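Side-chain contacts in cephalosporin hydroxylase CMCI (Streptomyces clavuligerus, PDB 2BM8), which takes part in cephamycin biosynthesis, probably in modifying the cephalosporin nucleus, and is built on a methyltransferase-like Rossmann fold: residues H74-E79 against Y182-D187; W171-L176 against D209-D214; Y191-R194 against F200-Y203. The protein carries 3 engineered substitutions. One frame throughout, in Å; residues are numbered along the deposited sequence.

Interaction 1. Residues H74-E79 against Y182-D187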
# COMPACT_ATOMS: atom_id res chain seq x y z
N HIS B 74 27.47 1.63 -12.13
CA HIS B 74 28.74 1.77 -11.46
C HIS B 74 29.33 0.39 -11.23
O HIS B 74 30.50 0.17 -11.54
CB HIS B 74 28.60 2.50 -10.14
CG HIS B 74 29.84 2.49 -9.33
ND1 HIS B 74 30.18 1.43 -8.52
CD2 HIS B 74 30.86 3.38 -9.24
CE1 HIS B 74 31.34 1.68 -7.94
NE2 HIS B 74 31.78 2.85 -8.37
N ASP B 75 28.52 -0.53 -10.69
CA ASP B 75 28.93 -1.92 -10.47
C ASP B 75 29.33 -2.60 -11.78
O ASP B 75 30.33 -3.29 -11.83
CB ASP B 75 27.82 -2.75 -9.79
CG ASP B 75 27.47 -2.25 -8.38
OD1 ASP B 75 28.33 -1.58 -7.76
OD2 ASP B 75 26.36 -2.49 -7.81
N MET B 76 28.57 -2.37 -12.83
CA MET B 76 28.84 -2.96 -14.13
C MET B 76 30.16 -2.46 -14.69
O MET B 76 30.97 -3.23 -15.14
CB MET B 76 27.70 -2.62 -15.09
CG MET B 76 27.82 -3.28 -16.45
SD MET B 76 26.48 -2.78 -17.53
CE MET B 76 25.05 -3.45 -16.64
N LEU B 77 30.37 -1.15 -14.63
CA LEU B 77 31.63 -0.57 -15.05
C LEU B 77 32.81 -1.18 -14.29
O LEU B 77 33.81 -1.56 -14.90
CB LEU B 77 31.62 0.95 -14.88
CG LEU B 77 31.23 1.70 -16.15
CD1 LEU B 77 29.97 1.15 -16.81
CD2 LEU B 77 31.07 3.17 -15.84
N TRP B 78 32.65 -1.30 -12.97
CA TRP B 78 33.70 -1.77 -12.07
C TRP B 78 34.09 -3.22 -12.35
O TRP B 78 35.28 -3.58 -12.29
CB TRP B 78 33.26 -1.63 -10.61
CG TRP B 78 34.36 -1.96 -9.64
CD1 TRP B 78 34.39 -3.02 -8.77
CD2 TRP B 78 35.60 -1.26 -9.47
NE1 TRP B 78 35.57 -2.99 -8.05
CE2 TRP B 78 36.33 -1.93 -8.47
CE3 TRP B 78 36.16 -0.12 -10.06
CZ2 TRP B 78 37.60 -1.51 -8.04
CZ3 TRP B 78 37.44 0.30 -9.64
CH2 TRP B 78 38.13 -0.39 -8.63
N GLU B 79 33.09 -4.03 -12.68
CA GLU B 79 33.29 -5.45 -12.97
C GLU B 79 33.81 -5.69 -14.41
O GLU B 79 34.77 -6.43 -14.60
CB GLU B 79 31.97 -6.19 -12.75
CG GLU B 79 31.91 -7.62 -13.30
CD GLU B 79 30.53 -8.23 -13.14
OE1 GLU B 79 29.52 -7.52 -13.32
OE2 GLU B 79 30.45 -9.43 -12.82
N TYR B 182 27.69 -5.94 -23.39
CA TYR B 182 26.32 -5.73 -22.97
C TYR B 182 25.51 -5.04 -24.07
O TYR B 182 26.01 -4.20 -24.79
CB TYR B 182 26.29 -4.91 -21.69
CG TYR B 182 26.53 -5.73 -20.44
CD1 TYR B 182 27.81 -6.00 -19.99
CD2 TYR B 182 25.46 -6.26 -19.73
CE1 TYR B 182 28.02 -6.77 -18.85
CE2 TYR B 182 25.67 -7.02 -18.59
CZ TYR B 182 26.94 -7.27 -18.16
OH TYR B 182 27.13 -8.03 -17.04
N PHE B 183 24.27 -5.47 -24.24
CA PHE B 183 23.30 -4.73 -25.03
C PHE B 183 22.15 -4.46 -24.09
O PHE B 183 21.52 -5.39 -23.62
CB PHE B 183 22.83 -5.52 -26.26
CG PHE B 183 21.99 -4.70 -27.22
CD1 PHE B 183 22.54 -4.20 -28.39
CD2 PHE B 183 20.65 -4.43 -26.96
CE1 PHE B 183 21.76 -3.45 -29.28
CE2 PHE B 183 19.88 -3.68 -27.85
CZ PHE B 183 20.44 -3.20 -29.01
N ILE B 184 21.89 -3.17 -23.83
CA ILE B 184 20.94 -2.75 -22.81
C ILE B 184 19.82 -1.88 -23.38
O ILE B 184 20.07 -0.90 -24.08
CB ILE B 184 21.69 -1.99 -21.70
CG1 ILE B 184 22.54 -2.98 -20.90
CG2 ILE B 184 20.71 -1.28 -20.78
CD1 ILE B 184 23.62 -2.35 -20.09
N ILE B 185 18.59 -2.23 -23.05
CA ILE B 185 17.44 -1.43 -23.45
C ILE B 185 16.82 -0.85 -22.21
O ILE B 185 16.26 -1.57 -21.40
CB ILE B 185 16.43 -2.28 -24.23
CG1 ILE B 185 17.02 -2.69 -25.58
CG2 ILE B 185 15.15 -1.49 -24.48
CD1 ILE B 185 16.45 -3.93 -26.16
N GLU B 186 16.93 0.45 -22.04
CA GLU B 186 16.38 1.10 -20.86
C GLU B 186 14.89 1.37 -21.08
O GLU B 186 14.48 1.57 -22.21
CB GLU B 186 17.14 2.39 -20.55
CG GLU B 186 18.64 2.19 -20.27
CD GLU B 186 19.31 3.40 -19.61
OE1 GLU B 186 18.63 4.42 -19.43
OE2 GLU B 186 20.53 3.32 -19.30
N ASP B 187 14.10 1.27 -20.00
CA ASP B 187 12.72 1.76 -19.93
C ASP B 187 11.68 0.97 -20.73
O ASP B 187 10.62 0.62 -20.20
CB ASP B 187 12.63 3.23 -20.34
CG ASP B 187 13.39 4.15 -19.38
OD1 ASP B 187 12.99 4.20 -18.19
OD2 ASP B 187 14.38 4.83 -19.73

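Interaction 2. Residues W171-L176 against D209-D214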
# COMPACT_ATOMS: atom_id res chain seq x y z
N TRP B 171 22.06 -6.57 -35.89
CA TRP B 171 23.29 -6.00 -36.41
C TRP B 171 24.42 -6.09 -35.38
O TRP B 171 25.53 -6.51 -35.71
CB TRP B 171 23.10 -4.54 -36.87
CG TRP B 171 24.40 -3.94 -37.28
CD1 TRP B 171 24.99 -4.00 -38.52
CD2 TRP B 171 25.33 -3.25 -36.44
NE1 TRP B 171 26.21 -3.36 -38.50
CE2 TRP B 171 26.44 -2.90 -37.23
CE3 TRP B 171 25.32 -2.88 -35.09
CZ2 TRP B 171 27.53 -2.20 -36.73
CZ3 TRP B 171 26.41 -2.18 -34.58
CH2 TRP B 171 27.50 -1.85 -35.40
N ALA B 172 24.13 -5.72 -34.14
CA ALA B 172 25.17 -5.68 -33.11
C ALA B 172 25.67 -7.07 -32.78
O ALA B 172 26.85 -7.26 -32.55
CB ALA B 172 24.67 -4.97 -31.86
N VAL B 173 24.77 -8.05 -32.76
CA VAL B 173 25.14 -9.42 -32.43
C VAL B 173 26.06 -9.98 -33.50
O VAL B 173 27.02 -10.67 -33.18
CB VAL B 173 23.89 -10.34 -32.27
CG1 VAL B 173 24.23 -11.80 -32.57
CG2 VAL B 173 23.27 -10.20 -30.87
N ASP B 174 25.77 -9.68 -34.76
CA ASP B 174 26.51 -10.24 -35.90
C ASP B 174 27.81 -9.46 -36.20
O ASP B 174 28.80 -10.07 -36.61
CB ASP B 174 25.63 -10.26 -37.16
CG ASP B 174 24.45 -11.26 -37.07
OD1 ASP B 174 24.54 -12.27 -36.34
OD2 ASP B 174 23.39 -11.12 -37.73
N HIS B 175 27.80 -8.15 -35.97
CA HIS B 175 28.86 -7.25 -36.46
C HIS B 175 29.64 -6.49 -35.37
O HIS B 175 30.66 -5.87 -35.67
CB HIS B 175 28.26 -6.23 -37.45
CG HIS B 175 27.64 -6.86 -38.67
ND1 HIS B 175 26.28 -6.96 -38.84
CD2 HIS B 175 28.21 -7.43 -39.77
CE1 HIS B 175 26.02 -7.57 -39.99
NE2 HIS B 175 27.18 -7.86 -40.57
N LEU B 176 29.19 -6.53 -34.12
CA LEU B 176 29.78 -5.70 -33.06
C LEU B 176 30.18 -6.43 -31.78
O LEU B 176 31.32 -6.35 -31.36
CB LEU B 176 28.84 -4.55 -32.70
CG LEU B 176 29.47 -3.38 -31.92
CD1 LEU B 176 30.86 -3.01 -32.43
CD2 LEU B 176 28.56 -2.16 -31.96
N ASP B 209 20.18 -17.87 -28.51
CA ASP B 209 21.45 -18.58 -28.67
C ASP B 209 22.63 -17.65 -28.53
O ASP B 209 23.77 -18.11 -28.49
CB ASP B 209 21.50 -19.30 -30.02
CG ASP B 209 20.37 -20.29 -30.19
OD1 ASP B 209 20.32 -21.25 -29.38
OD2 ASP B 209 19.49 -20.16 -31.08
N VAL B 210 22.34 -16.34 -28.44
CA VAL B 210 23.36 -15.30 -28.52
C VAL B 210 23.32 -14.26 -27.40
O VAL B 210 24.32 -13.61 -27.17
CB VAL B 210 23.27 -14.56 -29.87
CG1 VAL B 210 23.63 -15.50 -31.02
CG2 VAL B 210 21.89 -13.95 -30.09
N LEU B 211 22.19 -14.08 -26.73
CA LEU B 211 22.06 -13.08 -25.68
C LEU B 211 21.34 -13.68 -24.47
O LEU B 211 20.40 -14.48 -24.62
CB LEU B 211 21.29 -11.86 -26.18
CG LEU B 211 21.99 -10.90 -27.14
CD1 LEU B 211 21.00 -9.85 -27.65
CD2 LEU B 211 23.18 -10.22 -26.50
N SER B 212 21.79 -13.30 -23.28
CA SER B 212 21.20 -13.73 -22.03
C SER B 212 20.71 -12.49 -21.29
O SER B 212 21.22 -11.40 -21.52
CB SER B 212 22.26 -14.42 -21.15
OG SER B 212 23.07 -13.44 -20.47
N MET B 213 19.72 -12.65 -20.42
CA MET B 213 19.39 -11.60 -19.46
C MET B 213 20.27 -11.78 -18.22
O MET B 213 20.24 -12.83 -17.58
CB MET B 213 17.92 -11.66 -19.06
CG MET B 213 17.53 -10.57 -18.10
SD MET B 213 15.77 -10.29 -18.02
CE MET B 213 15.18 -11.95 -17.71
N ASP B 214 21.04 -10.75 -17.90
CA ASP B 214 21.95 -10.78 -16.77
C ASP B 214 21.20 -10.50 -15.48
O ASP B 214 20.84 -9.37 -15.20
CB ASP B 214 23.05 -9.75 -16.96
CG ASP B 214 24.11 -9.81 -15.87
OD1 ASP B 214 23.90 -10.51 -14.86
OD2 ASP B 214 25.18 -9.20 -15.94

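Interaction 3. Residues Y191-R194 against F200-Y203. Engineered in segment 200-203: Phe200 (natural residue Leu).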
# COMPACT_ATOMS: atom_id res chain seq x y z
N TYR B 191 7.07 -1.99 -21.31
CA TYR B 191 5.93 -1.47 -22.09
C TYR B 191 5.63 -2.29 -23.35
O TYR B 191 4.49 -2.53 -23.68
CB TYR B 191 6.14 0.02 -22.43
CG TYR B 191 6.21 0.92 -21.21
CD1 TYR B 191 7.42 1.14 -20.55
CD2 TYR B 191 5.07 1.55 -20.71
CE1 TYR B 191 7.50 1.94 -19.42
CE2 TYR B 191 5.14 2.37 -19.58
CZ TYR B 191 6.36 2.56 -18.94
OH TYR B 191 6.44 3.37 -17.83
N TRP B 192 6.67 -2.72 -24.07
CA TRP B 192 6.49 -3.60 -25.21
C TRP B 192 5.85 -4.94 -24.81
O TRP B 192 5.07 -5.48 -25.56
CB TRP B 192 7.82 -3.87 -25.92
CG TRP B 192 8.35 -2.74 -26.72
CD1 TRP B 192 7.64 -1.72 -27.27
CD2 TRP B 192 9.72 -2.51 -27.08
NE1 TRP B 192 8.48 -0.86 -27.93
CE2 TRP B 192 9.77 -1.33 -27.83
CE3 TRP B 192 10.91 -3.19 -26.82
CZ2 TRP B 192 10.96 -0.80 -28.34
CZ3 TRP B 192 12.11 -2.67 -27.34
CH2 TRP B 192 12.12 -1.48 -28.09
N TYR B 193 6.18 -5.45 -23.63
CA TYR B 193 5.60 -6.69 -23.15
C TYR B 193 4.14 -6.50 -22.72
O TYR B 193 3.33 -7.43 -22.83
CB TYR B 193 6.40 -7.25 -21.97
CG TYR B 193 5.86 -8.56 -21.47
CD1 TYR B 193 5.72 -9.65 -22.32
CD2 TYR B 193 5.48 -8.72 -20.14
CE1 TYR B 193 5.22 -10.88 -21.86
CE2 TYR B 193 4.97 -9.96 -19.67
CZ TYR B 193 4.85 -11.02 -20.54
OH TYR B 193 4.35 -12.23 -20.10
N ARG B 194 3.82 -5.31 -22.25
CA ARG B 194 2.45 -4.99 -21.86
C ARG B 194 1.53 -4.81 -23.06
O ARG B 194 0.37 -5.20 -23.01
CB ARG B 194 2.42 -3.71 -21.03
CG ARG B 194 1.03 -3.37 -20.48
CD ARG B 194 1.04 -2.46 -19.27
NE ARG B 194 -0.31 -2.16 -18.78
CZ ARG B 194 -1.08 -3.02 -18.14
NH1 ARG B 194 -0.68 -4.27 -17.91
NH2 ARG B 194 -2.29 -2.63 -17.73
N PHE B 200 6.50 -9.60 -28.66
CA PHE B 200 7.69 -9.30 -27.90
C PHE B 200 8.41 -10.57 -27.49
O PHE B 200 9.60 -10.69 -27.67
CB PHE B 200 7.42 -8.46 -26.67
CG PHE B 200 8.66 -8.15 -25.89
CD1 PHE B 200 9.57 -7.23 -26.38
CD2 PHE B 200 8.94 -8.83 -24.71
CE1 PHE B 200 10.75 -6.97 -25.69
CE2 PHE B 200 10.10 -8.57 -24.01
CZ PHE B 200 11.01 -7.65 -24.50
N SER B 201 7.66 -11.52 -26.93
CA SER B 201 8.23 -12.77 -26.44
C SER B 201 8.90 -13.57 -27.53
O SER B 201 9.92 -14.21 -27.31
CB SER B 201 7.13 -13.61 -25.81
OG SER B 201 6.54 -12.88 -24.75
N GLU B 202 8.31 -13.53 -28.72
CA GLU B 202 8.89 -14.18 -29.88
C GLU B 202 10.19 -13.50 -30.29
O GLU B 202 11.20 -14.16 -30.50
CB GLU B 202 7.88 -14.15 -31.03
CG GLU B 202 8.05 -15.30 -32.02
CD GLU B 202 7.47 -15.01 -33.40
OE1 GLU B 202 7.08 -15.98 -34.09
OE2 GLU B 202 7.42 -13.83 -33.82
N TYR B 203 10.17 -12.17 -30.38
CA TYR B 203 11.31 -11.41 -30.89
C TYR B 203 12.53 -11.51 -29.97
O TYR B 203 13.63 -11.75 -30.44
CB TYR B 203 10.95 -9.93 -31.06
CG TYR B 203 9.99 -9.61 -32.20
CD1 TYR B 203 9.69 -8.29 -32.50
CD2 TYR B 203 9.40 -10.60 -32.96
CE1 TYR B 203 8.82 -7.96 -33.52
CE2 TYR B 203 8.51 -10.28 -33.99
CZ TYR B 203 8.23 -8.96 -34.26
OH TYR B 203 7.37 -8.64 -35.28

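Interaction 1. Residues H74-E79 against Y182-D187
Met76 and Tyr182 form the main contact, a Met-aromatic one. Met76 SD sits over one face of the Tyr182 ring, above its centre. The sulfur lies 4.1 Å from the ring centroid and only 9° off the normal. The two side chains cross obliquely. Met76 runs out straight from helix 67-80, with CG anti to the backbone N, and bends only at chi3 (-64°). That bend keeps the terminal methyl over the same face, with Met76 CE 4.1 Å from Tyr182 CE2.

The apolar packing adds Ile184. It lies two residues further along strand 182-185, on the same side of the sheet. Its tip meets the tip of the methionine, with Ile184 CD1 3.9 Å from Met76 SD. Ile156 and Val228, on the two neighbouring strands, also touch Met76.

Polar groups lie at the margin. Glu79 OE1 comes within 4.5 Å of Tyr182 OH, but no hydrogen bond joins them. Each has another partner: Tyr182 OH bonds to Asp214, and Glu79 OE1 to the hydroxyl of Tyr217. Glu79 OE2 makes a salt bridge to Arg34 of a second subunit.

The axes of residues 74-79 and of strand 182-185 run nearly antiparallel, at 171°, and come no closer than 12.8 Å. The gap is spanned by the long side chains of Met76 and Tyr182. A helix packed in this way on one face of a central, mainly parallel sheet is characteristic of the alpha/beta sandwich of Rossmann-like methyltransferases, consistent with this family.

Interaction 2. Residues W171-L176 against D209-D214
Val173 holds CG1 roughly anti to its backbone N, though chi1 at 154° is well short of fully staggered. Its CG2 lies beside the backbone N. The two methyls therefore part, one toward Val210 and the other mainly toward Leu211. Val210 has CG1 anti to its carbonyl carbon (chi1 -66°), which puts CG2 in the crowded position between the backbone N and the carbonyl carbon.

Val173 CG1 packs against the branch point of Val210, with Val210 CB and Val210 CG2 both at 4.0 Å. The two valines cross at about a right angle. Val173 CG1 touches CB and both methyls of Val210. Val173 CG2 packs mainly on Leu211, 4.0 Å from Leu211 CD1, and also touches Val210 CG2. The CB of Leu211 does not point at the helix; its CG and CD1 make the touch. Val210 is not in extended conformation (psi -22°), and the strand begins only at Leu211. This non-extended residue is consistent with two consecutive side chains reaching the same valine.

No hydrogen bond crosses the contact, and all three touching side chains are buried.

Other subunits complete the packing. Tyr4 of a third subunit lies on Val173, and Leu38 of a second subunit lies on Leu211. Further along the strand, Met213 pairs antiparallel with a strand of the second subunit, so the sheet continues into that chain. The contact joins the C-terminal end of a flanking helix to the start of strand 211-214, outermost in this chain, within the 3-2-1-4-5-7-6 sheet characteristic of class I methyltransferase-like folds.

Interaction 3. Residues Y191-R194 against F200-Y203
Two short helices, 189-195 and 197-205, follow each other almost directly and bring Tyr193 and Phe200 close. Their CA atoms are 5.8 Å apart. At that spacing the side chains of 191-194 and 200-203 meet directly.

Phe200, an engineered residue that is leucine in the natural sequence, fills the middle. Its CG is anti to the backbone N (chi1 180°), which sends the ring toward the other helix. The two ortho carbons meet two neighbouring residues there. Phe200 CD1 lies 3.8 Å from Trp192 CB, and Phe200 CD2 lies 4.1 Å from Tyr193 CB. The Phe200 side chain crosses those of Trp192 and Tyr193 at about a right angle. Further out, Phe200 CE1 comes to the edge of the indole, 3.9 Å from Trp192 CE3.

Ser201 meets the Tyr193 ring from the other helix. Its hydroxyl oxygen lies at the ring edge, near the plane, with Ser201 OG 3.8 Å from Tyr193 CE1. This is packing; the hydroxyl hydrogen-bonds to the carbonyl oxygen of Pro197.

Neighbouring chains close in on the pair. Trp41 of a second subunit meets both Tyr193 and Phe200 edge-to-face. Leu12 of a third subunit packs on Trp192 and Phe200, and Asn13 of that chain hydrogen-bonds Trp192 NE1. The two helices lie in the connection from strand 182-185 to strand 211-214, consistent with the beta-alpha-beta crossover of class I methyltransferase-like folds, here also used as a subunit interface.

Interaction 1 is the most central, about 10 Å from the chain centre to its own; interactions 2 and 3 lie about 19 and 20 Å out. All three touch other subunits, and interactions 2 and 3 share the third. Interactions 1 and 2 are buried, interaction 3 partly so. Interactions 1 and 2 share one sheet and touch through the probable Tyr182–Asp214 hydrogen bond and through Phe183 on Ala172. Helices 67-80 and 165-175 pack against opposite faces of strand 182-185. Interaction 3 is nested in the loop that interaction 2 closes, with nearest atoms about 8 Å away. The chemistry differs: sulfur over a ring in interaction 1, purely aliphatic in interaction 2, mainly aromatic in interaction 3.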